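Local coordinates for adhesion and penetration protein autotransporter (Haemophilus influenzae, PDB 3SYJ) that promotes adherence to and invasion of host cells, probably acts as a serine protease, and self-associates through its passenger domain to aggregate bacteria, at residues V641-W652 and V694-G705; G1-Y9 and G157-Q165. All blocks are in the same frame, centred on the assembly; numbering follows the deposited sequence.

Contact 1. Residues V641-W652 and V694-G705; sequences VSRNVSSIEGNW and VINSIPKTQING
S647, I648 and E649 pair in parallel with Q702, I703 and N704, joining two neighbouring rungs of the passenger's beta-helix. Backbone hydrogen bonds run from Q702 N to S646 O, then I648 N to Q702 O, N704 N to I648 O (2.8 Å) and G650 N to N704 O. Apolar packing lines the buried face: I648 CG2 meets I703 CG2 at 4.3 Å, and I648 leans on F589 and F632, suiting branched, apolar residues. Polar and mixed contacts secure the strands' start. T701 OG1, set beside its own N by chi1 -55°, donates to V645 O (2.9 Å) in the carbonyl plane, while its methyl CG2 lies 4.1 Å from V645 CG1; threonine serves both needs. I698 CD1 sits over one face of the R643 guanidinium, whose NE donates, within the guanidinium plane, to N644 OD1 (2.7 Å) and whose NH1 forms a salt bridge with D619. On the other face a water links E649 OE1 to N704 ND2, and N704 OD1 accepts from N724. The chain corners at G650, whose backbone angles leave no room for a CB; one CA hydrogen of G705 points almost straight (175°) at G650 O, with G705 CA 3.3 Å from that oxygen.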
loop_
_atom_site.group_PDB
_atom_site.type_symbol
_atom_site.label_atom_id
_atom_site.label_comp_id
_atom_site.label_asym_id
_atom_site.label_seq_id
_atom_site.Cartn_x
_atom_site.Cartn_y
_atom_site.Cartn_z
ATOM N N VAL A 641 3.698 -29.300 -6.931
ATOM C CA VAL A 641 4.827 -29.159 -6.015
ATOM C C VAL A 641 4.588 -30.094 -4.835
ATOM O O VAL A 641 3.661 -29.891 -4.048
ATOM C CB VAL A 641 4.994 -27.712 -5.528
ATOM C CG1 VAL A 641 6.250 -27.573 -4.679
ATOM C CG2 VAL A 641 5.033 -26.754 -6.717
ATOM N N SER A 642 5.424 -31.125 -4.726
ATOM C CA SER A 642 5.151 -32.255 -3.844
ATOM C C SER A 642 6.073 -32.182 -2.629
ATOM O O SER A 642 6.631 -31.125 -2.332
ATOM C CB SER A 642 5.481 -33.576 -4.557
ATOM O OG SER A 642 4.967 -34.694 -3.852
ATOM N N ARG A 643 6.228 -33.303 -1.929
ATOM C CA ARG A 643 6.799 -33.331 -0.584
ATOM C C ARG A 643 8.291 -33.049 -0.593
ATOM O O ARG A 643 8.970 -33.297 -1.588
ATOM C CB ARG A 643 6.530 -34.673 0.102
ATOM C CG ARG A 643 6.966 -35.904 -0.697
ATOM C CD ARG A 643 6.917 -37.169 0.163
ATOM N NE ARG A 643 7.890 -37.107 1.250
ATOM C CZ ARG A 643 8.141 -38.102 2.096
ATOM N NH1 ARG A 643 7.488 -39.256 1.988
ATOM N NH2 ARG A 643 9.046 -37.940 3.056
ATOM N N ASN A 644 8.787 -32.542 0.530
ATOM C CA ASN A 644 10.197 -32.207 0.694
ATOM C C ASN A 644 10.719 -31.187 -0.321
ATOM O O ASN A 644 11.832 -31.304 -0.840
ATOM C CB ASN A 644 11.064 -33.468 0.741
ATOM C CG ASN A 644 10.692 -34.381 1.905
ATOM O OD1 ASN A 644 9.938 -35.339 1.729
ATOM N ND2 ASN A 644 11.198 -34.070 3.106
ATOM N N VAL A 645 9.897 -30.183 -0.593
ATOM C CA VAL A 645 10.354 -28.996 -1.290
ATOM C C VAL A 645 10.376 -27.884 -0.254
ATOM O O VAL A 645 9.327 -27.457 0.238
ATOM C CB VAL A 645 9.422 -28.600 -2.449
ATOM C CG1 VAL A 645 9.914 -27.319 -3.100
ATOM C CG2 VAL A 645 9.320 -29.731 -3.476
ATOM N N SER A 646 11.577 -27.439 0.101
ATOM C CA SER A 646 11.729 -26.417 1.124
ATOM C C SER A 646 11.105 -25.121 0.656
ATOM O O SER A 646 10.418 -24.436 1.412
ATOM C CB SER A 646 13.204 -26.193 1.442
ATOM O OG SER A 646 13.732 -27.291 2.153
ATOM N N SER A 647 11.358 -24.782 -0.599
ATOM C CA SER A 647 10.866 -23.531 -1.147
ATOM C C SER A 647 10.834 -23.594 -2.657
ATOM O O SER A 647 11.661 -24.264 -3.281
ATOM C CB SER A 647 11.760 -22.368 -0.711
ATOM O OG SER A 647 13.085 -22.543 -1.177
ATOM N N ILE A 648 9.864 -22.906 -3.243
ATOM C CA ILE A 648 9.881 -22.674 -4.675
ATOM C C ILE A 648 9.669 -21.189 -4.906
ATOM O O ILE A 648 8.688 -20.615 -4.435
ATOM C CB ILE A 648 8.856 -23.562 -5.427
ATOM C CG1 ILE A 648 9.071 -23.461 -6.939
ATOM C CG2 ILE A 648 7.417 -23.246 -5.002
ATOM C CD1 ILE A 648 8.379 -24.555 -7.719
ATOM N N GLU A 649 10.622 -20.567 -5.599
ATOM C CA GLU A 649 10.626 -19.124 -5.788
ATOM C C GLU A 649 10.414 -18.724 -7.247
ATOM O O GLU A 649 11.041 -19.279 -8.153
ATOM C CB GLU A 649 11.936 -18.510 -5.275
ATOM C CG GLU A 649 11.969 -16.992 -5.382
ATOM C CD GLU A 649 13.306 -16.385 -4.980
ATOM O OE1 GLU A 649 14.028 -16.991 -4.160
ATOM O OE2 GLU A 649 13.629 -15.286 -5.481
ATOM N N GLY A 650 9.546 -17.739 -7.460
ATOM C CA GLY A 650 9.216 -17.267 -8.793
ATOM C C GLY A 650 7.726 -17.007 -8.907
ATOM O O GLY A 650 6.955 -17.443 -8.052
ATOM N N ASN A 651 7.312 -16.308 -9.962
ATOM C CA ASN A 651 5.905 -15.961 -10.128
ATOM C C ASN A 651 5.197 -16.949 -11.038
ATOM O O ASN A 651 5.773 -17.423 -12.012
ATOM C CB ASN A 651 5.759 -14.531 -10.658
ATOM C CG ASN A 651 6.312 -13.492 -9.692
ATOM O OD1 ASN A 651 6.126 -13.585 -8.475
ATOM N ND2 ASN A 651 7.002 -12.498 -10.233
ATOM N N TRP A 652 3.947 -17.252 -10.716
ATOM C CA TRP A 652 3.204 -18.289 -11.421
ATOM C C TRP A 652 2.130 -17.688 -12.307
ATOM O O TRP A 652 1.406 -16.788 -11.891
ATOM C CB TRP A 652 2.569 -19.271 -10.422
ATOM C CG TRP A 652 3.575 -20.182 -9.758
ATOM C CD1 TRP A 652 4.445 -19.857 -8.749
ATOM C CD2 TRP A 652 3.819 -21.562 -10.068
ATOM N NE1 TRP A 652 5.214 -20.947 -8.421
ATOM C CE2 TRP A 652 4.848 -22.006 -9.214
ATOM C CE3 TRP A 652 3.265 -22.463 -10.984
ATOM C CZ2 TRP A 652 5.337 -23.311 -9.252
ATOM C CZ3 TRP A 652 3.755 -23.758 -11.023
ATOM C CH2 TRP A 652 4.779 -24.169 -10.162
ATOM N N VAL A 694 6.977 -39.431 9.618
ATOM C CA VAL A 694 7.029 -38.988 8.239
ATOM C C VAL A 694 6.448 -37.585 8.128
ATOM O O VAL A 694 7.055 -36.698 7.537
ATOM C CB VAL A 694 6.263 -39.948 7.314
ATOM C CG1 VAL A 694 6.326 -39.460 5.882
ATOM C CG2 VAL A 694 6.823 -41.363 7.424
ATOM N N ILE A 695 5.273 -37.387 8.715
ATOM C CA ILE A 695 4.602 -36.097 8.674
ATOM C C ILE A 695 5.483 -34.995 9.239
ATOM O O ILE A 695 5.567 -33.900 8.675
ATOM C CB ILE A 695 3.265 -36.137 9.440
ATOM C CG1 ILE A 695 2.236 -36.950 8.658
ATOM C CG2 ILE A 695 2.740 -34.731 9.709
ATOM C CD1 ILE A 695 1.088 -37.433 9.502
ATOM N N ASN A 696 6.147 -35.287 10.350
ATOM C CA ASN A 696 6.973 -34.283 11.013
ATOM C C ASN A 696 8.259 -33.995 10.257
ATOM O O ASN A 696 8.908 -32.984 10.507
ATOM C CB ASN A 696 7.307 -34.704 12.451
ATOM C CG ASN A 696 6.117 -34.585 13.390
ATOM O OD1 ASN A 696 5.215 -33.767 13.183
ATOM N ND2 ASN A 696 6.117 -35.400 14.438
ATOM N N SER A 697 8.633 -34.888 9.342
ATOM C CA SER A 697 9.879 -34.733 8.606
ATOM C C SER A 697 9.690 -33.880 7.352
ATOM O O SER A 697 10.653 -33.404 6.765
ATOM C CB SER A 697 10.452 -36.095 8.221
ATOM O OG SER A 697 9.859 -36.554 7.018
ATOM N N ILE A 698 8.445 -33.683 6.945
ATOM C CA ILE A 698 8.173 -32.905 5.748
ATOM C C ILE A 698 8.027 -31.404 6.032
ATOM O O ILE A 698 7.177 -30.992 6.824
ATOM C CB ILE A 698 6.926 -33.433 5.028
ATOM C CG1 ILE A 698 7.111 -34.916 4.692
ATOM C CG2 ILE A 698 6.646 -32.599 3.786
ATOM C CD1 ILE A 698 5.910 -35.578 4.064
ATOM N N PRO A 699 8.864 -30.577 5.381
ATOM C CA PRO A 699 8.831 -29.120 5.551
ATOM C C PRO A 699 7.591 -28.500 4.919
ATOM O O PRO A 699 7.060 -29.054 3.955
ATOM C CB PRO A 699 10.077 -28.660 4.782
ATOM C CG PRO A 699 10.275 -29.732 3.765
ATOM C CD PRO A 699 10.004 -30.980 4.539
ATOM N N LYS A 700 7.135 -27.379 5.468
ATOM C CA LYS A 700 6.062 -26.610 4.856
ATOM C C LYS A 700 6.647 -25.771 3.725
ATOM O O LYS A 700 7.427 -24.850 3.960
ATOM C CB LYS A 700 5.397 -25.691 5.882
ATOM C CG LYS A 700 4.575 -26.413 6.931
ATOM C CD LYS A 700 3.819 -25.437 7.816
ATOM C CE LYS A 700 3.232 -26.140 9.040
ATOM N NZ LYS A 700 2.567 -25.170 9.962
ATOM N N THR A 701 6.260 -26.084 2.498
ATOM C CA THR A 701 6.826 -25.418 1.334
ATOM C C THR A 701 6.585 -23.909 1.344
ATOM O O THR A 701 5.446 -23.453 1.428
ATOM C CB THR A 701 6.230 -25.986 0.053
ATOM O OG1 THR A 701 6.420 -27.408 0.040
ATOM C CG2 THR A 701 6.892 -25.357 -1.157
ATOM N N GLN A 702 7.661 -23.137 1.260
ATOM C CA GLN A 702 7.533 -21.694 1.113
ATOM C C GLN A 702 7.421 -21.373 -0.363
ATOM O O GLN A 702 8.407 -21.467 -1.100
ATOM C CB GLN A 702 8.744 -20.963 1.699
ATOM C CG GLN A 702 9.043 -21.303 3.134
ATOM C CD GLN A 702 7.866 -21.042 4.059
ATOM O OE1 GLN A 702 7.350 -19.924 4.137
ATOM N NE2 GLN A 702 7.447 -22.074 4.778
ATOM N N ILE A 703 6.218 -21.009 -0.797
ATOM C CA ILE A 703 5.996 -20.567 -2.170
ATOM C C ILE A 703 6.281 -19.075 -2.252
ATOM O O ILE A 703 5.465 -18.255 -1.827
ATOM C CB ILE A 703 4.545 -20.824 -2.621
ATOM C CG1 ILE A 703 4.157 -22.293 -2.405
ATOM C CG2 ILE A 703 4.363 -20.417 -4.071
ATOM C CD1 ILE A 703 2.652 -22.517 -2.283
ATOM N N ASN A 704 7.438 -18.722 -2.800
ATOM C CA ASN A 704 7.893 -17.338 -2.790
ATOM C C ASN A 704 7.683 -16.625 -4.121
ATOM O O ASN A 704 8.605 -16.479 -4.932
ATOM C CB ASN A 704 9.354 -17.266 -2.335
ATOM C CG ASN A 704 9.538 -17.755 -0.900
ATOM O OD1 ASN A 704 8.637 -17.624 -0.068
ATOM N ND2 ASN A 704 10.701 -18.328 -0.611
ATOM N N GLY A 705 6.452 -16.176 -4.334
ATOM C CA GLY A 705 6.071 -15.521 -5.568
ATOM C C GLY A 705 4.588 -15.240 -5.549
ATOM O O GLY A 705 3.914 -15.465 -4.543
HETATM O O HOH W 1 4.856 -28.932 -1.416
HETATM O O HOH W 2 11.411 -36.531 4.802
HETATM O O HOH W 3 7.361 -30.265 1.464
HETATM O O HOH W 4 10.477 -24.868 4.516
HETATM O O HOH W 5 13.156 -18.823 -2.037
HETATM O O HOH W 6 8.733 -14.027 -6.482
#

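Contact 2. Residues G1-Y9 and G157-Q165; sequences GHTYFGIDY and GRQFWRNDQ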
loop_
_atom_site.group_PDB
_atom_site.type_symbol
_atom_site.label_atom_id
_atom_site.label_comp_id
_atom_site.label_asym_id
_atom_site.label_seq_id
_atom_site.Cartn_x
_atom_site.Cartn_y
_atom_site.Cartn_z
ATOM N N GLY A 1 33.355 -59.522 4.464
ATOM C CA GLY A 1 33.863 -59.163 5.779
ATOM C C GLY A 1 32.908 -59.501 6.908
ATOM O O GLY A 1 31.811 -60.000 6.671
ATOM N N HIS A 2 33.330 -59.209 8.135
ATOM C CA HIS A 2 32.555 -59.529 9.320
ATOM C C HIS A 2 32.039 -58.272 9.976
ATOM O O HIS A 2 32.820 -57.432 10.417
ATOM C CB HIS A 2 33.419 -60.291 10.336
ATOM C CG HIS A 2 33.842 -61.652 9.878
ATOM N ND1 HIS A 2 34.962 -61.865 9.105
ATOM C CD2 HIS A 2 33.302 -62.874 10.099
ATOM C CE1 HIS A 2 35.087 -63.157 8.858
ATOM N NE2 HIS A 2 34.092 -63.792 9.450
ATOM N N THR A 3 30.719 -58.161 10.066
ATOM C CA THR A 3 30.093 -57.053 10.760
ATOM C C THR A 3 29.512 -57.518 12.101
ATOM O O THR A 3 29.462 -58.717 12.392
ATOM C CB THR A 3 28.974 -56.421 9.902
ATOM O OG1 THR A 3 27.905 -57.360 9.724
ATOM C CG2 THR A 3 29.517 -56.002 8.535
ATOM N N TYR A 4 29.074 -56.554 12.904
ATOM C CA TYR A 4 28.480 -56.807 14.207
ATOM C C TYR A 4 26.955 -56.781 14.111
ATOM O O TYR A 4 26.354 -55.740 13.835
ATOM C CB TYR A 4 28.975 -55.751 15.197
ATOM C CG TYR A 4 28.390 -55.836 16.584
ATOM C CD1 TYR A 4 28.088 -57.064 17.166
ATOM C CD2 TYR A 4 28.169 -54.685 17.332
ATOM C CE1 TYR A 4 27.555 -57.137 18.445
ATOM C CE2 TYR A 4 27.639 -54.747 18.608
ATOM C CZ TYR A 4 27.336 -55.976 19.162
ATOM O OH TYR A 4 26.815 -56.038 20.434
ATOM N N PHE A 5 26.335 -57.936 14.343
ATOM C CA PHE A 5 24.884 -58.075 14.274
ATOM C C PHE A 5 24.154 -57.206 15.301
ATOM O O PHE A 5 22.944 -56.992 15.194
ATOM C CB PHE A 5 24.475 -59.547 14.432
ATOM C CG PHE A 5 23.001 -59.793 14.240
ATOM C CD1 PHE A 5 22.421 -59.640 12.992
ATOM C CD2 PHE A 5 22.199 -60.174 15.307
ATOM C CE1 PHE A 5 21.067 -59.861 12.804
ATOM C CE2 PHE A 5 20.845 -60.401 15.129
ATOM C CZ PHE A 5 20.276 -60.246 13.875
ATOM N N GLY A 6 24.892 -56.693 16.280
ATOM C CA GLY A 6 24.331 -55.772 17.255
ATOM C C GLY A 6 24.088 -54.371 16.711
ATOM O O GLY A 6 23.487 -53.526 17.383
ATOM N N ILE A 7 24.565 -54.128 15.492
ATOM C CA ILE A 7 24.374 -52.851 14.807
ATOM C C ILE A 7 23.723 -53.108 13.445
ATOM O O ILE A 7 24.073 -54.080 12.766
ATOM C CB ILE A 7 25.721 -52.126 14.626
ATOM C CG1 ILE A 7 26.228 -51.609 15.973
ATOM C CG2 ILE A 7 25.609 -50.979 13.626
ATOM C CD1 ILE A 7 27.681 -51.209 15.953
ATOM N N ASP A 8 22.763 -52.260 13.064
ATOM C CA ASP A 8 22.076 -52.394 11.775
ATOM C C ASP A 8 23.073 -52.633 10.661
ATOM O O ASP A 8 24.061 -51.910 10.540
ATOM C CB ASP A 8 21.287 -51.134 11.435
ATOM C CG ASP A 8 20.034 -50.990 12.260
ATOM O OD1 ASP A 8 19.558 -52.001 12.814
ATOM O OD2 ASP A 8 19.520 -49.861 12.352
ATOM N N TYR A 9 22.808 -53.647 9.848
ATOM C CA TYR A 9 23.664 -53.961 8.713
ATOM C C TYR A 9 23.722 -52.765 7.776
ATOM O O TYR A 9 24.727 -52.550 7.105
ATOM C CB TYR A 9 23.125 -55.179 7.963
ATOM C CG TYR A 9 24.157 -55.937 7.156
ATOM C CD1 TYR A 9 25.387 -56.286 7.702
ATOM C CD2 TYR A 9 23.884 -56.339 5.860
ATOM C CE1 TYR A 9 26.326 -57.004 6.960
ATOM C CE2 TYR A 9 24.811 -57.052 5.115
ATOM C CZ TYR A 9 26.023 -57.381 5.665
ATOM O OH TYR A 9 26.924 -58.084 4.905
ATOM N N GLY A 157 34.384 -59.604 0.053
ATOM C CA GLY A 157 34.598 -60.981 0.460
ATOM C C GLY A 157 33.403 -61.581 1.188
ATOM O O GLY A 157 32.471 -60.871 1.559
ATOM N N ARG A 158 33.419 -62.895 1.383
ATOM C CA ARG A 158 32.353 -63.568 2.118
ATOM C C ARG A 158 31.839 -62.720 3.274
ATOM O O ARG A 158 32.618 -62.218 4.089
ATOM C CB ARG A 158 32.840 -64.907 2.651
ATOM C CG ARG A 158 33.206 -65.874 1.565
ATOM C CD ARG A 158 33.604 -67.206 2.151
ATOM N NE ARG A 158 33.585 -68.247 1.133
ATOM C CZ ARG A 158 34.166 -69.434 1.269
ATOM N NH1 ARG A 158 34.823 -69.727 2.385
ATOM N NH2 ARG A 158 34.093 -70.324 0.283
ATOM N N GLN A 159 30.524 -62.564 3.343
ATOM C CA GLN A 159 29.927 -61.651 4.309
ATOM C C GLN A 159 29.348 -62.385 5.525
ATOM O O GLN A 159 28.557 -63.315 5.383
ATOM C CB GLN A 159 28.857 -60.776 3.634
ATOM C CG GLN A 159 29.306 -60.065 2.360
ATOM C CD GLN A 159 30.272 -58.901 2.598
ATOM O OE1 GLN A 159 30.645 -58.594 3.736
ATOM N NE2 GLN A 159 30.679 -58.245 1.509
ATOM N N PHE A 160 29.755 -61.954 6.712
ATOM C CA PHE A 160 29.247 -62.500 7.952
ATOM C C PHE A 160 28.728 -61.376 8.828
ATOM O O PHE A 160 29.169 -60.234 8.702
ATOM C CB PHE A 160 30.371 -63.187 8.727
ATOM C CG PHE A 160 30.979 -64.369 8.024
ATOM C CD1 PHE A 160 30.571 -65.656 8.326
ATOM C CD2 PHE A 160 31.988 -64.194 7.089
ATOM C CE1 PHE A 160 31.142 -66.746 7.694
ATOM C CE2 PHE A 160 32.564 -65.282 6.458
ATOM C CZ PHE A 160 32.138 -66.559 6.761
ATOM N N TRP A 161 27.796 -61.694 9.721
ATOM C CA TRP A 161 27.627 -60.872 10.918
ATOM C C TRP A 161 27.798 -61.715 12.181
ATOM O O TRP A 161 27.511 -62.910 12.182
ATOM C CB TRP A 161 26.328 -60.056 10.919
ATOM C CG TRP A 161 25.067 -60.838 10.810
ATOM C CD1 TRP A 161 24.715 -61.940 11.531
ATOM C CD2 TRP A 161 23.962 -60.550 9.949
ATOM N NE1 TRP A 161 23.465 -62.365 11.156
ATOM C CE2 TRP A 161 22.982 -61.529 10.187
ATOM C CE3 TRP A 161 23.713 -59.562 8.992
ATOM C CZ2 TRP A 161 21.777 -61.552 9.507
ATOM C CZ3 TRP A 161 22.517 -59.585 8.323
ATOM C CH2 TRP A 161 21.563 -60.573 8.578
ATOM N N ARG A 162 28.304 -61.091 13.239
ATOM C CA ARG A 162 28.619 -61.801 14.472
ATOM C C ARG A 162 27.779 -61.263 15.614
ATOM O O ARG A 162 27.611 -60.052 15.741
ATOM C CB ARG A 162 30.093 -61.636 14.820
ATOM C CG ARG A 162 31.021 -62.075 13.721
ATOM C CD ARG A 162 32.324 -62.618 14.274
ATOM N NE ARG A 162 32.865 -63.593 13.338
ATOM C CZ ARG A 162 32.755 -64.904 13.488
ATOM N NH1 ARG A 162 32.156 -65.403 14.559
ATOM N NH2 ARG A 162 33.261 -65.716 12.576
ATOM N N ASN A 163 27.252 -62.163 16.443
ATOM C CA ASN A 163 26.412 -61.752 17.561
ATOM C C ASN A 163 27.210 -61.563 18.845
ATOM O O ASN A 163 28.441 -61.583 18.836
ATOM C CB ASN A 163 25.247 -62.724 17.776
ATOM C CG ASN A 163 25.707 -64.112 18.194
ATOM O OD1 ASN A 163 26.805 -64.287 18.726
ATOM N ND2 ASN A 163 24.861 -65.109 17.954
ATOM N N ASP A 164 26.501 -61.375 19.949
ATOM C CA ASP A 164 27.154 -61.078 21.216
ATOM C C ASP A 164 27.926 -62.274 21.788
ATOM O O ASP A 164 28.737 -62.125 22.701
ATOM C CB ASP A 164 26.140 -60.510 22.212
ATOM C CG ASP A 164 25.999 -59.002 22.092
ATOM O OD1 ASP A 164 26.970 -58.367 21.642
ATOM O OD2 ASP A 164 24.936 -58.449 22.451
ATOM N N GLN A 165 27.692 -63.455 21.226
ATOM C CA GLN A 165 28.430 -64.648 21.626
ATOM C C GLN A 165 29.548 -64.901 20.611
ATOM O O GLN A 165 30.222 -65.932 20.646
ATOM C CB GLN A 165 27.494 -65.863 21.747
ATOM C CG GLN A 165 26.498 -65.820 22.935
ATOM C CD GLN A 165 25.263 -64.937 22.671
ATOM O OE1 GLN A 165 24.867 -64.117 23.518
ATOM N NE2 GLN A 165 24.651 -65.106 21.492
HETATM O O HOH W 7 29.225 -58.570 6.129
#
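H2 and F160 run side by side: similar first torsions send both side chains the same way, and the rings lie nearly parallel (10°) but slid apart, H2 NE2 over the F160 face, 3.2 Å from F160 CD2. R162 NE approaches H2 CD2 at 3.3 Å, with the imidazole at the edge of the guanidinium. W161 swings to the buried face, its CG between backbone N and carbonyl carbon (chi1 58°). F5 CD1 rests over that indole, 3.4 Å from W161 CE2, with the rings oblique, and the indole edge turns toward the Y9 face, W161 CE3 to Y9 CD1 measuring 3.9 Å. M608 packs on F5 and W161, and D169 takes the indole NH. The parallel strands 2-4 and 159-162 belong to the chymotrypsin-like protease domain. Buried G1 gives its N to R158 O (2.8 Å), D217 OD2 and Q159 OE1 (3.0 Å), which T179 OG1 also bonds; this recalls the inserted N terminus of activated chymotrypsin-like enzymes, D217 preceding the probable catalytic S218. At the far end Y4 OH donates to the syn side of D164 OD1 (2.6 Å). G6 N sits over the Y4 ring in a type I turn, where a CB would strike Y4 CZ.

From the N terminus, the chain enters strand 2-4 at once, and contact 2 closes a loop of 147 intervening residues when strand 159-162 comes back beside it, within the protease domain. The chain then completes that domain and winds into the beta-helix, where contact 1 closes a shorter loop of 41 residues, an excursion that includes the C673-C684 disulfide and ends in helix 692-697. The two loops follow in series, neither nesting nor crossing. The centres of contact 1 and contact 2 are about 40 Å apart, and the nearest atoms of the two contacts about 16 Å apart. Helix 603-609, which precedes contact 1 in sequence, reaches the aromatic cluster of contact 2 and so ties the protease domain to the stalk.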